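Local coordinates for Ras-associated and pleckstrin homology domains-containing protein 1 (Homo sapiens, PDB 4GN1), which mediates localized membrane signals, is implicated in the regulation of lamellipodial dynamics, and targets EVL and VASP to the leading edge of the cell, at residues S158-V163 / L178-V183; Y201-K206 / R226-W231; A93-P98 / V118-C123. One frame throughout, in Å; residues are numbered along the deposited sequence. Where two conformers were deposited one is given.

Contact 1: residues S158-V163 / L178-V183; sequences SGIYYV and LQLDHV
Ile160 and Leu178 form an antiparallel hydrogen-bonded pair at the very end of strand 175-178, their CA atoms 5.1 Å apart. Ile160 N donates to Leu178 O at 2.8 Å, and Leu178 N returns a bond of 3.0 Å to Ile160 O. Just before the pair, Gly159 CA lies 3.5 Å from Leu178 O. A side chain at Gly159 would run into that oxygen and, at a phi of 126°, into the carbonyl O of Ser158 as well, so only glycine fits comfortably. Branched Ile160 suits an extended strand and points to the same face of the sheet as Leu178. Its CG1 arm turns to the backbone N side (chi1 -54°) and extends to CD1, which meets Leu180 CD2 at 4.2 Å. Leu180, now past the strand, points its CB toward segment 158-163, and its side chain also touches Ile235 and Ala238 of helix 225-240. Within segment 158-163, Tyr161 OH and Ser158 OG are hydrogen-bonded, 3.1 Å apart. The strands belong to the pleckstrin homology fold, a bent antiparallel beta sandwich, or barrel, with its C-terminal helix closing one end.

Contact 2: residues Y201-K206 / R226-W231; sequences YCLVLK and RTLHQW
Leu228 projects from helix 225-240 onto the start of strand 202-206, and its two methyls divide the work. CD2 lies 3.8 Å from Tyr201 CB, close to the plane of the tyrosine ring and at its edge, while CD1 rests against the backbone, 3.8 Å from Cys202 C. A chi1 of 178° swings CG away from the backbone N, and the fork at CG then sets one methyl on Tyr201 and the other on Cys202. CD1 also meets Leu203 CD2 at 4.1 Å, where the two leucine side chains lie alongside, pointing opposite ways. Leucine suits both places, since a branched apolar end can fill the space between a helix and a sheet without leaving a polar group to satisfy.

Away from this close packing the contact thins out. Leu203 CD1 comes only within 4.5 Å of Trp231 CB, and the indole extends away from the strand, with Thr227 CG2 in plane at its edge. Tyr201, a partly exposed residue, likewise starts toward the helix but its ring extends away from it, a fitting place for an amphipathic residue.

The short segment axes approach to 9.0 Å at 27°, so these segments run roughly parallel, in the same direction. Leu203 continues inward to Val232 and Ile235 of helix 225-240 and to Leu220 of strand 218-221, while Cys202 faces the other way, onto Tyr191 of helix 191-194.

Contact 3: residues A93-P98 / V118-C123; sequences ALFKNP and VLLEEC
Leu120 and Phe95 both turn CG to the side of their own backbone N, with chi1 near -55° in the leucine and -74° in the phenylalanine, and these torsions bring a leucine methyl and an aromatic ring together between two helices. The contact is plain helix-to-helix packing: the short helix 93-96 and the proline that follows it lie against helix 113-124, with helices 225-240 and 242-251 as neighbours.

Leu120 carries most of the contact. Its CD2 reaches Phe95 CD1 at 4.1 Å, approaching the ring obliquely, and its CD1 comes within 3.8 Å of Phe95 O. Leucine fits here because its two methyls can meet the ring and the backbone of the short helix at the same time. The phenylalanine supplies a broad apolar surface that is shared: Tyr248 of helix 242-251 stacks on its ring, and Phe124 meets it too, so helices 113-124 and 242-251 both meet this buried ring.

Asn97 is the first residue to leave helical geometry, and Pro98, which lacks a backbone N-H, is well placed just after it. Its compact ring turns toward helix 113-124 and meets the two successive leucines differently, lying at about a right angle to Leu120 and obliquely to Leu119. On the polar side, Lys116 NZ binds both Lys96 O and Asn97 OD1, tying the end of the short helix to the same long one. At the apolar centre, Pro98 CB sits 3.4 Å from Leu120 CD2 and 3.8 Å from Leu119 CD2.

Overall arrangement
From the N terminus, contact 3 comes first, closing a 19-residue loop between helix 93-96 and helix 113-124. Contact 1 follows, joining strand 159-162 to the end of strand 175-178, and contact 2 then links strand 202-206 to the C-terminal helix of the PH domain. The three loops follow in series, with none nested or crossed. Contacts 1 and 2 share the PH core: Leu205 packs on Leu178, Ile160 and Leu180. Contact 3 stays apart, its nearest atoms about 7 Å from contact 2, yet Leu94 touches Asn233 and Ile237 of helix 225-240, tying helix 93-96 to that helix.

Contact 1: residues S158-V163 / L178-V183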
loop_
_atom_site.group_PDB
_atom_site.type_symbol
_atom_site.label_atom_id
_atom_site.label_comp_id
_atom_site.label_asym_id
_atom_site.label_seq_id
_atom_site.Cartn_x
_atom_site.Cartn_y
_atom_site.Cartn_z
ATOM N N SER A 158 -12.966 -1.146 -10.837
ATOM C CA SER A 158 -12.308 -1.669 -12.046
ATOM C C SER A 158 -10.897 -1.085 -12.350
ATOM O O SER A 158 -10.322 -1.394 -13.403
ATOM C CB SER A 158 -13.238 -1.535 -13.265
ATOM O OG SER A 158 -13.651 -0.190 -13.437
ATOM N N GLY A 159 -10.343 -0.277 -11.430
ATOM C CA GLY A 159 -9.002 0.312 -11.584
ATOM C C GLY A 159 -8.971 1.823 -11.451
ATOM O O GLY A 159 -9.960 2.455 -11.090
ATOM N N ILE A 160 -7.826 2.414 -11.732
ATOM C CA ILE A 160 -7.715 3.850 -11.691
ATOM C C ILE A 160 -7.931 4.354 -13.097
ATOM O O ILE A 160 -7.493 3.717 -14.055
ATOM C CB ILE A 160 -6.334 4.293 -11.176
ATOM C CG1 ILE A 160 -6.043 3.629 -9.821
ATOM C CG2 ILE A 160 -6.236 5.810 -11.095
ATOM C CD1 ILE A 160 -4.727 4.024 -9.176
ATOM N N TYR A 161 -8.625 5.491 -13.189
ATOM C CA TYR A 161 -8.905 6.215 -14.427
ATOM C C TYR A 161 -8.480 7.655 -14.279
ATOM O O TYR A 161 -8.312 8.148 -13.160
ATOM C CB TYR A 161 -10.400 6.201 -14.731
ATOM C CG TYR A 161 -10.898 4.839 -15.052
ATOM C CD1 TYR A 161 -11.083 4.438 -16.372
ATOM C CD2 TYR A 161 -11.166 3.934 -14.037
ATOM C CE1 TYR A 161 -11.533 3.166 -16.668
ATOM C CE2 TYR A 161 -11.608 2.664 -14.319
ATOM C CZ TYR A 161 -11.789 2.292 -15.627
ATOM O OH TYR A 161 -12.225 1.023 -15.869
ATOM N N TYR A 162 -8.334 8.338 -15.412
ATOM C CA TYR A 162 -7.929 9.729 -15.417
ATOM C C TYR A 162 -8.264 10.378 -16.732
ATOM O O TYR A 162 -8.623 9.715 -17.696
ATOM C CB TYR A 162 -6.429 9.879 -15.109
ATOM C CG TYR A 162 -5.473 9.675 -16.284
ATOM C CD1 TYR A 162 -4.378 10.518 -16.460
ATOM C CD2 TYR A 162 -5.659 8.640 -17.211
ATOM C CE1 TYR A 162 -3.498 10.341 -17.515
ATOM C CE2 TYR A 162 -4.781 8.457 -18.268
ATOM C CZ TYR A 162 -3.705 9.308 -18.412
ATOM O OH TYR A 162 -2.834 9.123 -19.448
ATOM N N VAL A 163 -8.149 11.695 -16.746
ATOM C CA VAL A 163 -8.378 12.497 -17.921
ATOM C C VAL A 163 -6.998 12.973 -18.353
ATOM O O VAL A 163 -6.333 13.693 -17.605
ATOM C CB VAL A 163 -9.286 13.690 -17.583
ATOM C CG1 VAL A 163 -9.693 14.423 -18.850
ATOM C CG2 VAL A 163 -10.510 13.210 -16.813
ATOM N N LEU A 178 -4.787 2.772 -14.939
ATOM C CA LEU A 178 -4.138 1.547 -14.496
ATOM C C LEU A 178 -5.110 0.565 -13.837
ATOM O O LEU A 178 -5.757 0.913 -12.830
ATOM C CB LEU A 178 -3.033 1.894 -13.507
ATOM C CG LEU A 178 -1.833 0.982 -13.274
ATOM C CD1 LEU A 178 -1.011 0.759 -14.548
ATOM C CD2 LEU A 178 -0.969 1.635 -12.218
ATOM N N GLN A 179 -5.209 -0.647 -14.414
ATOM C CA GLN A 179 -5.876 -1.795 -13.778
ATOM C C GLN A 179 -5.033 -2.320 -12.605
ATOM O O GLN A 179 -3.811 -2.414 -12.716
ATOM C CB GLN A 179 -6.178 -2.901 -14.809
ATOM C CG GLN A 179 -7.182 -2.450 -15.867
ATOM C CD GLN A 179 -7.987 -3.569 -16.527
ATOM O OE1 GLN A 179 -7.979 -4.743 -16.094
ATOM N NE2 GLN A 179 -8.704 -3.203 -17.597
ATOM N N LEU A 180 -5.683 -2.650 -11.486
ATOM C CA LEU A 180 -4.981 -2.937 -10.223
ATOM C C LEU A 180 -4.599 -4.419 -9.974
ATOM O O LEU A 180 -3.795 -4.747 -9.083
ATOM C CB LEU A 180 -5.789 -2.373 -9.040
ATOM C CG LEU A 180 -5.864 -0.837 -8.937
ATOM C CD1 LEU A 180 -6.770 -0.406 -7.780
ATOM C CD2 LEU A 180 -4.473 -0.186 -8.830
ATOM N N ASP A 181 -5.170 -5.312 -10.767
ATOM C CA ASP A 181 -4.934 -6.747 -10.575
ATOM C C ASP A 181 -3.481 -7.158 -10.382
ATOM O O ASP A 181 -3.210 -8.038 -9.590
ATOM C CB ASP A 181 -5.484 -7.515 -11.774
ATOM C CG ASP A 181 -6.889 -7.183 -12.029
ATOM O OD1 ASP A 181 -7.726 -7.885 -11.460
ATOM O OD2 ASP A 181 -7.154 -6.172 -12.720
ATOM N N HIS A 182 -2.572 -6.554 -11.144
ATOM C CA HIS A 182 -1.158 -6.948 -11.132
ATOM C C HIS A 182 -0.242 -5.790 -10.847
ATOM O O HIS A 182 0.871 -5.731 -11.384
ATOM C CB HIS A 182 -0.758 -7.669 -12.444
ATOM C CG HIS A 182 -1.687 -8.815 -12.815
ATOM N ND1 HIS A 182 -1.736 -9.985 -12.113
ATOM C CD2 HIS A 182 -2.633 -8.929 -13.833
ATOM C CE1 HIS A 182 -2.655 -10.791 -12.659
ATOM N NE2 HIS A 182 -3.207 -10.146 -13.712
ATOM N N VAL A 183 -0.713 -4.846 -10.034
ATOM C CA VAL A 183 0.164 -3.825 -9.474
ATOM C C VAL A 183 0.029 -3.756 -7.950
ATOM O O VAL A 183 -1.080 -3.820 -7.392
ATOM C CB VAL A 183 -0.046 -2.403 -10.082
ATOM C CG1 VAL A 183 0.142 -2.412 -11.599
ATOM C CG2 VAL A 183 -1.395 -1.804 -9.687
#

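Contact 2: residues Y201-K206 / R226-W231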
loop_
_atom_site.group_PDB
_atom_site.type_symbol
_atom_site.label_atom_id
_atom_site.label_comp_id
_atom_site.label_asym_id
_atom_site.label_seq_id
_atom_site.Cartn_x
_atom_site.Cartn_y
_atom_site.Cartn_z
ATOM N N TYR A 201 4.423 13.647 -0.470
ATOM C CA TYR A 201 3.333 12.682 -0.331
ATOM C C TYR A 201 3.089 11.911 -1.648
ATOM O O TYR A 201 2.196 12.243 -2.431
ATOM C CB TYR A 201 2.091 13.365 0.231
ATOM C CG TYR A 201 2.433 14.260 1.386
ATOM C CD1 TYR A 201 2.889 13.718 2.591
ATOM C CD2 TYR A 201 2.332 15.652 1.284
ATOM C CE1 TYR A 201 3.216 14.526 3.669
ATOM C CE2 TYR A 201 2.656 16.474 2.358
ATOM C CZ TYR A 201 3.101 15.901 3.553
ATOM O OH TYR A 201 3.438 16.682 4.654
ATOM N N CYS A 202 3.921 10.891 -1.865
ATOM C CA CYS A 202 3.977 10.153 -3.122
ATOM C C CYS A 202 3.638 8.672 -3.007
ATOM O O CYS A 202 4.157 7.964 -2.130
ATOM C CB CYS A 202 5.371 10.266 -3.736
ATOM S SG CYS A 202 5.797 11.882 -4.400
ATOM N N LEU A 203 2.800 8.203 -3.928
ATOM C CA LEU A 203 2.540 6.762 -4.089
ATOM C C LEU A 203 2.993 6.241 -5.476
ATOM O O LEU A 203 3.028 6.997 -6.450
ATOM C CB LEU A 203 1.072 6.448 -3.843
ATOM C CG LEU A 203 0.043 7.033 -4.818
ATOM C CD1 LEU A 203 -1.194 6.138 -4.819
ATOM C CD2 LEU A 203 -0.344 8.452 -4.455
ATOM N N VAL A 204 3.342 4.956 -5.547
ATOM C CA VAL A 204 3.910 4.364 -6.744
ATOM C C VAL A 204 3.163 3.073 -6.982
ATOM O O VAL A 204 2.923 2.304 -6.045
ATOM C CB VAL A 204 5.430 4.046 -6.607
ATOM C CG1 VAL A 204 5.998 3.449 -7.892
ATOM C CG2 VAL A 204 6.243 5.277 -6.244
ATOM N N LEU A 205 2.771 2.862 -8.239
ATOM C CA LEU A 205 2.121 1.621 -8.676
ATOM C C LEU A 205 3.008 0.934 -9.711
ATOM O O LEU A 205 3.445 1.555 -10.680
ATOM C CB LEU A 205 0.742 1.914 -9.244
ATOM C CG LEU A 205 -0.170 2.759 -8.367
ATOM C CD1 LEU A 205 -1.008 3.640 -9.255
ATOM C CD2 LEU A 205 -1.079 1.885 -7.536
ATOM N N LYS A 206 3.339 -0.324 -9.446
ATOM C CA LYS A 206 4.091 -1.156 -10.395
ATOM C C LYS A 206 3.808 -2.629 -10.182
ATOM O O LYS A 206 3.440 -3.051 -9.087
ATOM C CB LYS A 206 5.610 -0.922 -10.309
ATOM C CG LYS A 206 6.247 -1.355 -8.994
ATOM C CD LYS A 206 7.728 -1.674 -9.180
ATOM C CE LYS A 206 8.234 -2.549 -8.035
ATOM N NZ LYS A 206 7.664 -3.916 -8.155
ATOM N N ARG A 226 -3.115 13.465 4.092
ATOM C CA ARG A 226 -4.479 12.972 4.087
ATOM C C ARG A 226 -4.848 12.368 2.728
ATOM O O ARG A 226 -5.314 11.229 2.647
ATOM C CB ARG A 226 -5.424 14.132 4.446
ATOM C CG ARG A 226 -6.828 13.737 4.871
ATOM C CD ARG A 226 -6.852 13.015 6.217
ATOM N NE ARG A 226 -8.218 12.603 6.557
ATOM C CZ ARG A 226 -8.779 11.453 6.182
ATOM N NH1 ARG A 226 -8.102 10.564 5.459
ATOM N NH2 ARG A 226 -10.034 11.192 6.536
ATOM N N THR A 227 -4.640 13.136 1.663
ATOM C CA THR A 227 -4.925 12.669 0.295
ATOM C C THR A 227 -4.111 11.405 0.008
ATOM O O THR A 227 -4.634 10.439 -0.541
ATOM C CB THR A 227 -4.599 13.745 -0.773
ATOM O OG1 THR A 227 -5.107 15.014 -0.351
ATOM C CG2 THR A 227 -5.217 13.388 -2.127
ATOM N N LEU A 228 -2.842 11.422 0.393
ATOM C CA LEU A 228 -2.004 10.244 0.293
ATOM C C LEU A 228 -2.643 9.032 0.980
ATOM O O LEU A 228 -2.734 7.959 0.376
ATOM C CB LEU A 228 -0.594 10.517 0.831
ATOM C CG LEU A 228 0.410 9.364 0.850
ATOM C CD1 LEU A 228 0.678 8.813 -0.551
ATOM C CD2 LEU A 228 1.712 9.777 1.536
ATOM N N HIS A 229 -3.134 9.215 2.208
ATOM C CA HIS A 229 -3.727 8.109 2.965
ATOM C C HIS A 229 -5.009 7.598 2.379
ATOM O O HIS A 229 -5.213 6.371 2.268
ATOM C CB HIS A 229 -3.872 8.454 4.445
ATOM C CG HIS A 229 -2.545 8.508 5.188
ATOM N ND1 HIS A 229 -2.381 9.185 6.346
ATOM C CD2 HIS A 229 -1.296 7.971 4.870
ATOM C CE1 HIS A 229 -1.105 9.074 6.753
ATOM N NE2 HIS A 229 -0.444 8.327 5.848
ATOM N N GLN A 230 -5.874 8.508 1.961
ATOM C CA GLN A 230 -7.125 8.102 1.339
ATOM C C GLN A 230 -6.871 7.285 0.066
ATOM O O GLN A 230 -7.443 6.204 -0.121
ATOM C CB GLN A 230 -8.005 9.326 1.081
ATOM C CG GLN A 230 -8.646 9.874 2.356
ATOM C CD GLN A 230 -9.443 11.171 2.161
ATOM O OE1 GLN A 230 -9.539 11.981 3.080
ATOM N NE2 GLN A 230 -10.023 11.365 0.981
ATOM N N TRP A 231 -5.973 7.777 -0.786
ATOM C CA TRP A 231 -5.681 7.102 -2.055
ATOM C C TRP A 231 -5.079 5.725 -1.927
ATOM O O TRP A 231 -5.538 4.771 -2.590
ATOM C CB TRP A 231 -4.842 7.984 -2.973
ATOM C CG TRP A 231 -5.690 8.924 -3.799
ATOM C CD1 TRP A 231 -5.912 10.274 -3.585
ATOM C CD2 TRP A 231 -6.471 8.595 -4.985
ATOM N NE1 TRP A 231 -6.732 10.786 -4.541
ATOM C CE2 TRP A 231 -7.113 9.837 -5.405
ATOM C CE3 TRP A 231 -6.688 7.440 -5.723
ATOM C CZ2 TRP A 231 -7.945 9.898 -6.509
ATOM C CZ3 TRP A 231 -7.527 7.516 -6.844
ATOM C CH2 TRP A 231 -8.135 8.721 -7.226
#

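Contact 3: residues A93-P98 / V118-C123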
loop_
_atom_site.group_PDB
_atom_site.type_symbol
_atom_site.label_atom_id
_atom_site.label_comp_id
_atom_site.label_asym_id
_atom_site.label_seq_id
_atom_site.Cartn_x
_atom_site.Cartn_y
_atom_site.Cartn_z
ATOM N N ALA A 93 -4.820 1.539 9.992
ATOM C CA ALA A 93 -5.431 2.833 10.312
ATOM C C ALA A 93 -6.883 2.784 9.828
ATOM O O ALA A 93 -7.819 2.851 10.622
ATOM C CB ALA A 93 -4.671 3.985 9.667
ATOM N N LEU A 94 -7.041 2.578 8.525
ATOM C CA LEU A 94 -8.334 2.409 7.879
ATOM C C LEU A 94 -9.371 1.603 8.684
ATOM O O LEU A 94 -10.564 1.910 8.662
ATOM C CB LEU A 94 -8.105 1.778 6.500
ATOM C CG LEU A 94 -9.222 0.941 5.897
ATOM C CD1 LEU A 94 -10.204 1.893 5.241
ATOM C CD2 LEU A 94 -8.686 -0.044 4.877
ATOM N N PHE A 95 -8.932 0.578 9.392
ATOM C CA PHE A 95 -9.865 -0.269 10.114
ATOM C C PHE A 95 -10.183 0.250 11.496
ATOM O O PHE A 95 -11.296 0.060 11.971
ATOM C CB PHE A 95 -9.332 -1.686 10.194
ATOM C CG PHE A 95 -9.435 -2.409 8.900
ATOM C CD1 PHE A 95 -10.570 -3.160 8.605
ATOM C CD2 PHE A 95 -8.440 -2.278 7.949
ATOM C CE1 PHE A 95 -10.690 -3.802 7.393
ATOM C CE2 PHE A 95 -8.554 -2.906 6.730
ATOM C CZ PHE A 95 -9.681 -3.671 6.450
ATOM N N LYS A 96 -9.187 0.881 12.132
ATOM C CA LYS A 96 -9.350 1.536 13.419
ATOM C C LYS A 96 -10.333 2.710 13.343
ATOM O O LYS A 96 -11.135 2.899 14.253
ATOM C CB LYS A 96 -8.004 2.047 13.901
ATOM C CG LYS A 96 -6.914 0.992 13.981
ATOM C CD LYS A 96 -5.768 1.495 14.844
ATOM C CE LYS A 96 -4.472 0.744 14.587
ATOM N NZ LYS A 96 -3.336 1.650 14.895
ATOM N N ASN A 97 -10.237 3.496 12.260
ATOM C CA ASN A 97 -11.118 4.644 12.004
ATOM C C ASN A 97 -11.684 4.735 10.569
ATOM O O ASN A 97 -11.353 5.662 9.819
ATOM C CB ASN A 97 -10.396 5.942 12.375
ATOM C CG ASN A 97 -10.169 6.072 13.869
ATOM O OD1 ASN A 97 -11.115 6.108 14.661
ATOM N ND2 ASN A 97 -8.900 6.135 14.263
ATOM N N PRO A 98 -12.560 3.780 10.188
ATOM C CA PRO A 98 -13.117 3.693 8.821
ATOM C C PRO A 98 -13.940 4.921 8.384
ATOM O O PRO A 98 -13.989 5.255 7.188
ATOM C CB PRO A 98 -14.005 2.448 8.895
ATOM C CG PRO A 98 -14.370 2.325 10.341
ATOM C CD PRO A 98 -13.127 2.738 11.073
ATOM N N VAL A 118 -20.258 -1.831 12.213
ATOM C CA VAL A 118 -21.314 -1.848 11.216
ATOM C C VAL A 118 -20.789 -1.353 9.864
ATOM O O VAL A 118 -21.027 -1.971 8.824
ATOM C CB VAL A 118 -22.559 -1.023 11.660
ATOM C CG1 VAL A 118 -23.508 -0.774 10.492
ATOM C CG2 VAL A 118 -23.292 -1.709 12.803
ATOM N N LEU A 119 -20.069 -0.240 9.886
ATOM C CA LEU A 119 -19.590 0.374 8.662
ATOM C C LEU A 119 -18.639 -0.534 7.849
ATOM O O LEU A 119 -18.657 -0.506 6.614
ATOM C CB LEU A 119 -18.928 1.707 9.001
ATOM C CG LEU A 119 -18.350 2.581 7.888
ATOM C CD1 LEU A 119 -19.482 3.069 6.978
ATOM C CD2 LEU A 119 -17.579 3.747 8.489
ATOM N N LEU A 120 -17.815 -1.334 8.534
ATOM C CA LEU A 120 -16.877 -2.230 7.835
ATOM C C LEU A 120 -17.630 -3.438 7.311
ATOM O O LEU A 120 -17.342 -3.931 6.219
ATOM C CB LEU A 120 -15.709 -2.678 8.734
ATOM C CG LEU A 120 -14.873 -1.581 9.400
ATOM C CD1 LEU A 120 -14.122 -2.120 10.597
ATOM C CD2 LEU A 120 -13.943 -0.918 8.397
ATOM N N GLU A 121 -18.597 -3.912 8.087
ATOM C CA GLU A 121 -19.471 -4.979 7.616
ATOM C C GLU A 121 -20.159 -4.578 6.315
ATOM O O GLU A 121 -20.074 -5.312 5.332
ATOM C CB GLU A 121 -20.475 -5.371 8.686
ATOM C CG GLU A 121 -19.874 -6.348 9.668
ATOM C CD GLU A 121 -20.596 -6.374 10.987
ATOM O OE1 GLU A 121 -21.714 -5.829 11.060
ATOM O OE2 GLU A 121 -20.042 -6.938 11.953
ATOM N N GLU A 122 -20.796 -3.409 6.304
ATOM C CA GLU A 122 -21.454 -2.888 5.107
ATOM C C GLU A 122 -20.533 -2.811 3.880
ATOM O O GLU A 122 -20.963 -3.109 2.768
ATOM C CB GLU A 122 -22.081 -1.504 5.376
ATOM C CG GLU A 122 -23.300 -1.504 6.303
ATOM C CD GLU A 122 -23.934 -0.120 6.501
ATOM O OE1 GLU A 122 -23.260 0.907 6.251
ATOM O OE2 GLU A 122 -25.118 -0.053 6.922
ATOM N N CYS A 123 -19.276 -2.422 4.071
ATOM C CA CYS A 123 -18.335 -2.207 2.961
ATOM C C CYS A 123 -17.701 -3.503 2.480
ATOM O O CYS A 123 -17.543 -3.731 1.281
ATOM C CB CYS A 123 -17.245 -1.205 3.375
ATOM S SG CYS A 123 -15.621 -1.324 2.550
#